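Long-range contact in benzoate transport porin BenP (Acinetobacter baumannii AB307-0294, PDB 5DL8), which forms an outer-membrane beta-barrel of the OprD family that probably acts as a porin for small substrates such as benzoate: residues A[124-136]-A[149-161]. Residues are numbered along the deposited sequence; the frame is centred on the assembly and turned at random.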
loop_
_atom_site.group_PDB
_atom_site.type_symbol
_atom_site.label_atom_id
_atom_site.label_comp_id
_atom_site.label_asym_id
_atom_site.label_seq_id
_atom_site.Cartn_x
_atom_site.Cartn_y
_atom_site.Cartn_z
ATOM N N ASP A 124 -28.415 -7.429 -3.734
ATOM C CA ASP A 124 -28.010 -8.795 -3.451
ATOM C C ASP A 124 -26.481 -8.855 -3.010
ATOM O O ASP A 124 -26.153 -8.459 -1.897
ATOM C CB ASP A 124 -28.315 -9.692 -4.680
ATOM C CG ASP A 124 -28.258 -11.205 -4.363
ATOM O OD1 ASP A 124 -28.329 -11.553 -3.151
ATOM O OD2 ASP A 124 -28.165 -12.020 -5.314
ATOM N N LYS A 125 -25.579 -9.378 -3.848
ATOM C CA LYS A 125 -24.146 -9.428 -3.522
ATOM C C LYS A 125 -23.284 -8.480 -4.344
ATOM O O LYS A 125 -22.091 -8.711 -4.531
ATOM C CB LYS A 125 -23.666 -10.875 -3.587
ATOM C CG LYS A 125 -24.259 -11.694 -2.438
ATOM C CD LYS A 125 -23.868 -13.172 -2.490
ATOM C CE LYS A 125 -24.342 -13.839 -1.214
ATOM N NZ LYS A 125 -24.738 -15.236 -1.498
ATOM N N THR A 126 -23.888 -7.364 -4.748
ATOM C CA THR A 126 -23.256 -6.349 -5.576
ATOM C C THR A 126 -23.345 -4.938 -4.941
ATOM O O THR A 126 -24.323 -4.569 -4.267
ATOM C CB THR A 126 -23.892 -6.375 -6.960
ATOM O OG1 THR A 126 -23.879 -7.744 -7.400
ATOM C CG2 THR A 126 -23.151 -5.462 -7.990
ATOM N N LEU A 127 -22.303 -4.156 -5.148
ATOM C CA LEU A 127 -22.258 -2.872 -4.624
ATOM C C LEU A 127 -21.594 -1.995 -5.611
ATOM O O LEU A 127 -20.481 -2.314 -6.079
ATOM C CB LEU A 127 -21.494 -2.948 -3.351
ATOM C CG LEU A 127 -21.479 -1.578 -2.652
ATOM C CD1 LEU A 127 -22.840 -1.276 -2.050
ATOM C CD2 LEU A 127 -20.349 -1.504 -1.611
ATOM N N LEU A 128 -22.277 -0.920 -5.980
ATOM C CA LEU A 128 -21.758 0.113 -6.903
ATOM C C LEU A 128 -21.334 1.304 -5.993
ATOM O O LEU A 128 -22.134 1.743 -5.130
ATOM C CB LEU A 128 -22.839 0.576 -7.909
ATOM C CG LEU A 128 -22.579 1.864 -8.739
ATOM C CD1 LEU A 128 -21.494 1.569 -9.796
ATOM C CD2 LEU A 128 -23.866 2.483 -9.320
ATOM N N SER A 129 -20.113 1.817 -6.186
ATOM C CA SER A 129 -19.641 2.979 -5.394
ATOM C C SER A 129 -19.160 4.131 -6.313
ATOM O O SER A 129 -18.450 3.883 -7.291
ATOM C CB SER A 129 -18.539 2.545 -4.400
ATOM O OG SER A 129 -19.079 1.549 -3.550
ATOM N N VAL A 130 -19.581 5.362 -6.018
ATOM C CA VAL A 130 -19.160 6.491 -6.773
ATOM C C VAL A 130 -18.687 7.589 -5.792
ATOM O O VAL A 130 -19.443 8.002 -4.890
ATOM C CB VAL A 130 -20.333 7.081 -7.583
ATOM C CG1 VAL A 130 -19.892 8.303 -8.405
ATOM C CG2 VAL A 130 -21.076 6.030 -8.426
ATOM N N GLY A 131 -17.443 8.046 -6.020
ATOM C CA GLY A 131 -16.760 9.129 -5.277
ATOM C C GLY A 131 -15.394 8.638 -4.770
ATOM O O GLY A 131 -14.533 8.173 -5.499
ATOM N N GLU A 132 -15.182 8.761 -3.472
ATOM C CA GLU A 132 -13.905 8.379 -2.855
ATOM C C GLU A 132 -13.908 6.839 -2.722
ATOM O O GLU A 132 -14.814 6.259 -2.178
ATOM C CB GLU A 132 -13.702 9.124 -1.490
ATOM C CG GLU A 132 -12.443 8.755 -0.753
ATOM C CD GLU A 132 -12.172 9.545 0.509
ATOM O OE1 GLU A 132 -13.065 9.615 1.401
ATOM O OE2 GLU A 132 -11.027 10.051 0.619
ATOM N N LEU A 133 -12.808 6.234 -3.125
ATOM C CA LEU A 133 -12.627 4.838 -3.014
ATOM C C LEU A 133 -11.323 4.536 -2.220
ATOM O O LEU A 133 -10.255 5.093 -2.497
ATOM C CB LEU A 133 -12.437 4.294 -4.453
ATOM C CG LEU A 133 -13.436 4.681 -5.545
ATOM C CD1 LEU A 133 -13.091 4.056 -6.899
ATOM C CD2 LEU A 133 -14.869 4.308 -5.078
ATOM N N TRP A 134 -11.465 3.629 -1.262
ATOM C CA TRP A 134 -10.397 3.035 -0.567
ATOM C C TRP A 134 -10.090 1.683 -1.275
ATOM O O TRP A 134 -10.625 0.692 -0.939
ATOM C CB TRP A 134 -10.773 2.757 0.948
ATOM C CG TRP A 134 -11.172 4.014 1.556
ATOM C CD1 TRP A 134 -12.421 4.498 1.599
ATOM C CD2 TRP A 134 -10.270 5.085 2.020
ATOM N NE1 TRP A 134 -12.366 5.824 2.145
ATOM C CE2 TRP A 134 -11.071 6.177 2.399
ATOM C CE3 TRP A 134 -8.890 5.160 2.237
ATOM C CZ2 TRP A 134 -10.547 7.382 2.993
ATOM C CZ3 TRP A 134 -8.327 6.419 2.772
ATOM C CH2 TRP A 134 -9.185 7.512 3.106
ATOM N N LEU A 135 -9.128 1.656 -2.144
ATOM C CA LEU A 135 -8.804 0.471 -2.952
ATOM C C LEU A 135 -7.725 -0.327 -2.223
ATOM O O LEU A 135 -6.780 0.263 -1.619
ATOM C CB LEU A 135 -8.270 0.940 -4.310
ATOM C CG LEU A 135 -9.361 1.680 -5.075
ATOM C CD1 LEU A 135 -8.858 2.310 -6.320
ATOM C CD2 LEU A 135 -10.643 0.825 -5.319
ATOM N N ASP A 136 -7.830 -1.630 -2.385
ATOM C CA ASP A 136 -6.882 -2.563 -1.885
ATOM C C ASP A 136 -6.542 -3.546 -3.044
ATOM O O ASP A 136 -6.947 -4.689 -3.003
ATOM C CB ASP A 136 -7.450 -3.370 -0.677
ATOM C CG ASP A 136 -6.402 -4.319 -0.066
ATOM O OD1 ASP A 136 -5.178 -4.259 -0.404
ATOM O OD2 ASP A 136 -6.799 -5.142 0.771
ATOM N N LEU A 149 -3.468 9.146 4.800
ATOM C CA LEU A 149 -3.652 7.923 3.959
ATOM C C LEU A 149 -4.142 8.282 2.527
ATOM O O LEU A 149 -4.979 9.195 2.265
ATOM C CB LEU A 149 -4.726 7.083 4.564
ATOM C CG LEU A 149 -4.465 6.103 5.713
ATOM C CD1 LEU A 149 -3.450 6.551 6.696
ATOM C CD2 LEU A 149 -5.733 5.644 6.421
ATOM N N THR A 150 -3.547 7.607 1.571
ATOM C CA THR A 150 -3.926 7.687 0.138
ATOM C C THR A 150 -5.360 7.173 -0.041
ATOM O O THR A 150 -5.771 6.190 0.572
ATOM C CB THR A 150 -2.904 6.873 -0.688
ATOM O OG1 THR A 150 -1.616 7.355 -0.317
ATOM C CG2 THR A 150 -3.063 6.956 -2.274
ATOM N N SER A 151 -6.151 7.895 -0.798
ATOM C CA SER A 151 -7.405 7.398 -1.343
ATOM C C SER A 151 -7.524 7.820 -2.809
ATOM O O SER A 151 -6.598 8.502 -3.341
ATOM C CB SER A 151 -8.536 7.932 -0.487
ATOM O OG SER A 151 -8.697 9.345 -0.628
ATOM N N TYR A 152 -8.666 7.467 -3.450
ATOM C CA TYR A 152 -8.859 7.523 -4.925
ATOM C C TYR A 152 -10.255 8.086 -5.276
ATOM O O TYR A 152 -11.178 8.111 -4.432
ATOM C CB TYR A 152 -8.721 6.050 -5.459
ATOM C CG TYR A 152 -7.374 5.492 -5.209
ATOM C CD1 TYR A 152 -6.323 5.829 -5.975
ATOM C CD2 TYR A 152 -7.117 4.753 -4.067
ATOM C CE1 TYR A 152 -5.013 5.337 -5.702
ATOM C CE2 TYR A 152 -5.851 4.275 -3.801
ATOM C CZ TYR A 152 -4.815 4.576 -4.599
ATOM O OH TYR A 152 -3.570 4.068 -4.241
ATOM N N TRP A 153 -10.438 8.581 -6.478
ATOM C CA TRP A 153 -11.747 9.048 -6.803
ATOM C C TRP A 153 -12.166 8.382 -8.101
ATOM O O TRP A 153 -11.407 8.428 -9.089
ATOM C CB TRP A 153 -11.706 10.544 -6.995
ATOM C CG TRP A 153 -13.037 11.279 -7.203
ATOM C CD1 TRP A 153 -13.599 11.736 -8.432
ATOM C CD2 TRP A 153 -13.896 11.754 -6.179
ATOM N NE1 TRP A 153 -14.756 12.434 -8.173
ATOM C CE2 TRP A 153 -14.967 12.441 -6.805
ATOM C CE3 TRP A 153 -13.866 11.675 -4.773
ATOM C CZ2 TRP A 153 -16.009 13.027 -6.059
ATOM C CZ3 TRP A 153 -14.904 12.265 -4.047
ATOM C CH2 TRP A 153 -15.954 12.922 -4.700
ATOM N N GLY A 154 -13.371 7.838 -8.102
ATOM C CA GLY A 154 -13.905 7.145 -9.313
ATOM C C GLY A 154 -15.165 6.378 -9.048
ATOM O O GLY A 154 -15.900 6.690 -8.123
ATOM N N THR A 155 -15.446 5.399 -9.917
ATOM C CA THR A 155 -16.573 4.507 -9.785
ATOM C C THR A 155 -16.103 3.108 -9.818
ATOM O O THR A 155 -15.267 2.786 -10.681
ATOM C CB THR A 155 -17.452 4.672 -10.987
ATOM O OG1 THR A 155 -17.655 6.059 -11.168
ATOM C CG2 THR A 155 -18.762 3.995 -10.793
ATOM N N ASN A 156 -16.608 2.269 -8.914
ATOM C CA ASN A 156 -16.426 0.822 -9.040
ATOM C C ASN A 156 -17.614 -0.036 -8.705
ATOM O O ASN A 156 -18.570 0.441 -8.124
ATOM C CB ASN A 156 -15.176 0.333 -8.299
ATOM C CG ASN A 156 -15.270 0.381 -6.742
ATOM O OD1 ASN A 156 -16.308 0.567 -6.098
ATOM N ND2 ASN A 156 -14.167 0.073 -6.167
ATOM N N LEU A 157 -17.539 -1.298 -9.145
ATOM C CA LEU A 157 -18.628 -2.312 -9.046
ATOM C C LEU A 157 -17.988 -3.590 -8.544
ATOM O O LEU A 157 -16.967 -4.022 -9.105
ATOM C CB LEU A 157 -19.333 -2.560 -10.379
ATOM C CG LEU A 157 -20.573 -3.466 -10.380
ATOM C CD1 LEU A 157 -21.647 -2.924 -9.446
ATOM C CD2 LEU A 157 -21.119 -3.628 -11.807
ATOM N N LYS A 158 -18.492 -4.073 -7.407
ATOM C CA LYS A 158 -18.036 -5.343 -6.744
ATOM C C LYS A 158 -19.140 -6.354 -6.688
ATOM O O LYS A 158 -20.231 -6.011 -6.286
ATOM C CB LYS A 158 -17.730 -5.107 -5.279
ATOM C CG LYS A 158 -16.765 -4.039 -5.097
ATOM C CD LYS A 158 -16.442 -3.897 -3.654
ATOM C CE LYS A 158 -15.512 -2.745 -3.514
ATOM N NZ LYS A 158 -14.828 -2.942 -2.225
ATOM N N SER A 159 -18.838 -7.599 -6.969
ATOM C CA SER A 159 -19.814 -8.656 -6.835
ATOM C C SER A 159 -19.278 -10.037 -6.387
ATOM O O SER A 159 -18.259 -10.495 -6.888
ATOM C CB SER A 159 -20.495 -8.768 -8.184
ATOM O OG SER A 159 -21.567 -9.700 -8.131
ATOM N N GLN A 160 -19.947 -10.702 -5.450
ATOM C CA GLN A 160 -19.705 -12.131 -5.173
ATOM C C GLN A 160 -20.620 -12.888 -6.095
ATOM O O GLN A 160 -21.783 -13.172 -5.763
ATOM C CB GLN A 160 -20.011 -12.467 -3.697
ATOM C CG GLN A 160 -19.475 -13.791 -3.212
ATOM C CD GLN A 160 -17.942 -13.797 -3.133
ATOM O OE1 GLN A 160 -17.309 -12.803 -2.842
ATOM N NE2 GLN A 160 -17.353 -14.898 -3.479
ATOM N N LEU A 161 -20.089 -13.214 -7.268
ATOM C CA LEU A 161 -20.801 -13.816 -8.340
ATOM C C LEU A 161 -21.111 -15.261 -8.016
ATOM O O LEU A 161 -21.957 -15.833 -8.668
ATOM C CB LEU A 161 -19.962 -13.799 -9.632
ATOM C CG LEU A 161 -19.643 -12.491 -10.331
ATOM C CD1 LEU A 161 -18.633 -12.612 -11.468
ATOM C CD2 LEU A 161 -20.950 -11.889 -10.818
HETATM O O HOH W 1 -18.152 -0.635 -5.001
#
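Glu132 OE2 takes a 2.7 Å hydrogen bond from Ser151 OG, which meets it on the anti side of the carboxylate, 19° out of its plane; the other oxygen, OE1, is hydrogen-bonded to Ser81 OG of strand 72-87. An extended chain, with CG anti to the backbone N (chi1 178°), carries the carboxylate to the serine. CB of the same Ser151 lies over one face of the Trp134 indole, 3.7 Å from the centroid of the six-membered ring, a CH-pi contact, while Leu149 CB meets that ring at its edge. The backbones run antiparallel and are laced by paired hydrogen bonds from Leu127–Lys158 through Ser129–Asn156 and Gly131–Gly154 to Leu133–Tyr152, where the bond from Tyr152 N is weak. Both chains turn a corner at the glycine pair. At the backbone angles of Gly131 a CB would run into the carbonyl O of Val130, and its CA makes a CH-pi contact 3.7 Å from the centre of the Trp153 six-membered ring, almost on the ring normal, so the indole lies flat against the bend. On the sheet face of Leu127, Ser129 and Asn156, a water lies between Leu127 O, Ser129 OG (2.8 Å) and Asn156 OD1. Asn156 ND2 is hydrogen-bonded to Tyr202 OH, and Leu135 CD2 packs against Asn156 ND2; Leu135 CD1 reaches Tyr152 CG at 3.7 Å. Opposite, between strands 126-130 and 155-160, Leu128 CB meets Leu157 CD1 and Val130 CG2 lies beside Thr155 CG2, until Thr126 OG1 and Ser159 OG hydrogen-bond at 3.1 Å. Within this strand pair side chains thus alternate along each strand, Leu128, Leu157 and Val130 on one face and Leu127 with the hydrated Ser129–Asn156 pair on the other, a pattern consistent with a porin wall between lipid and a more polar interior.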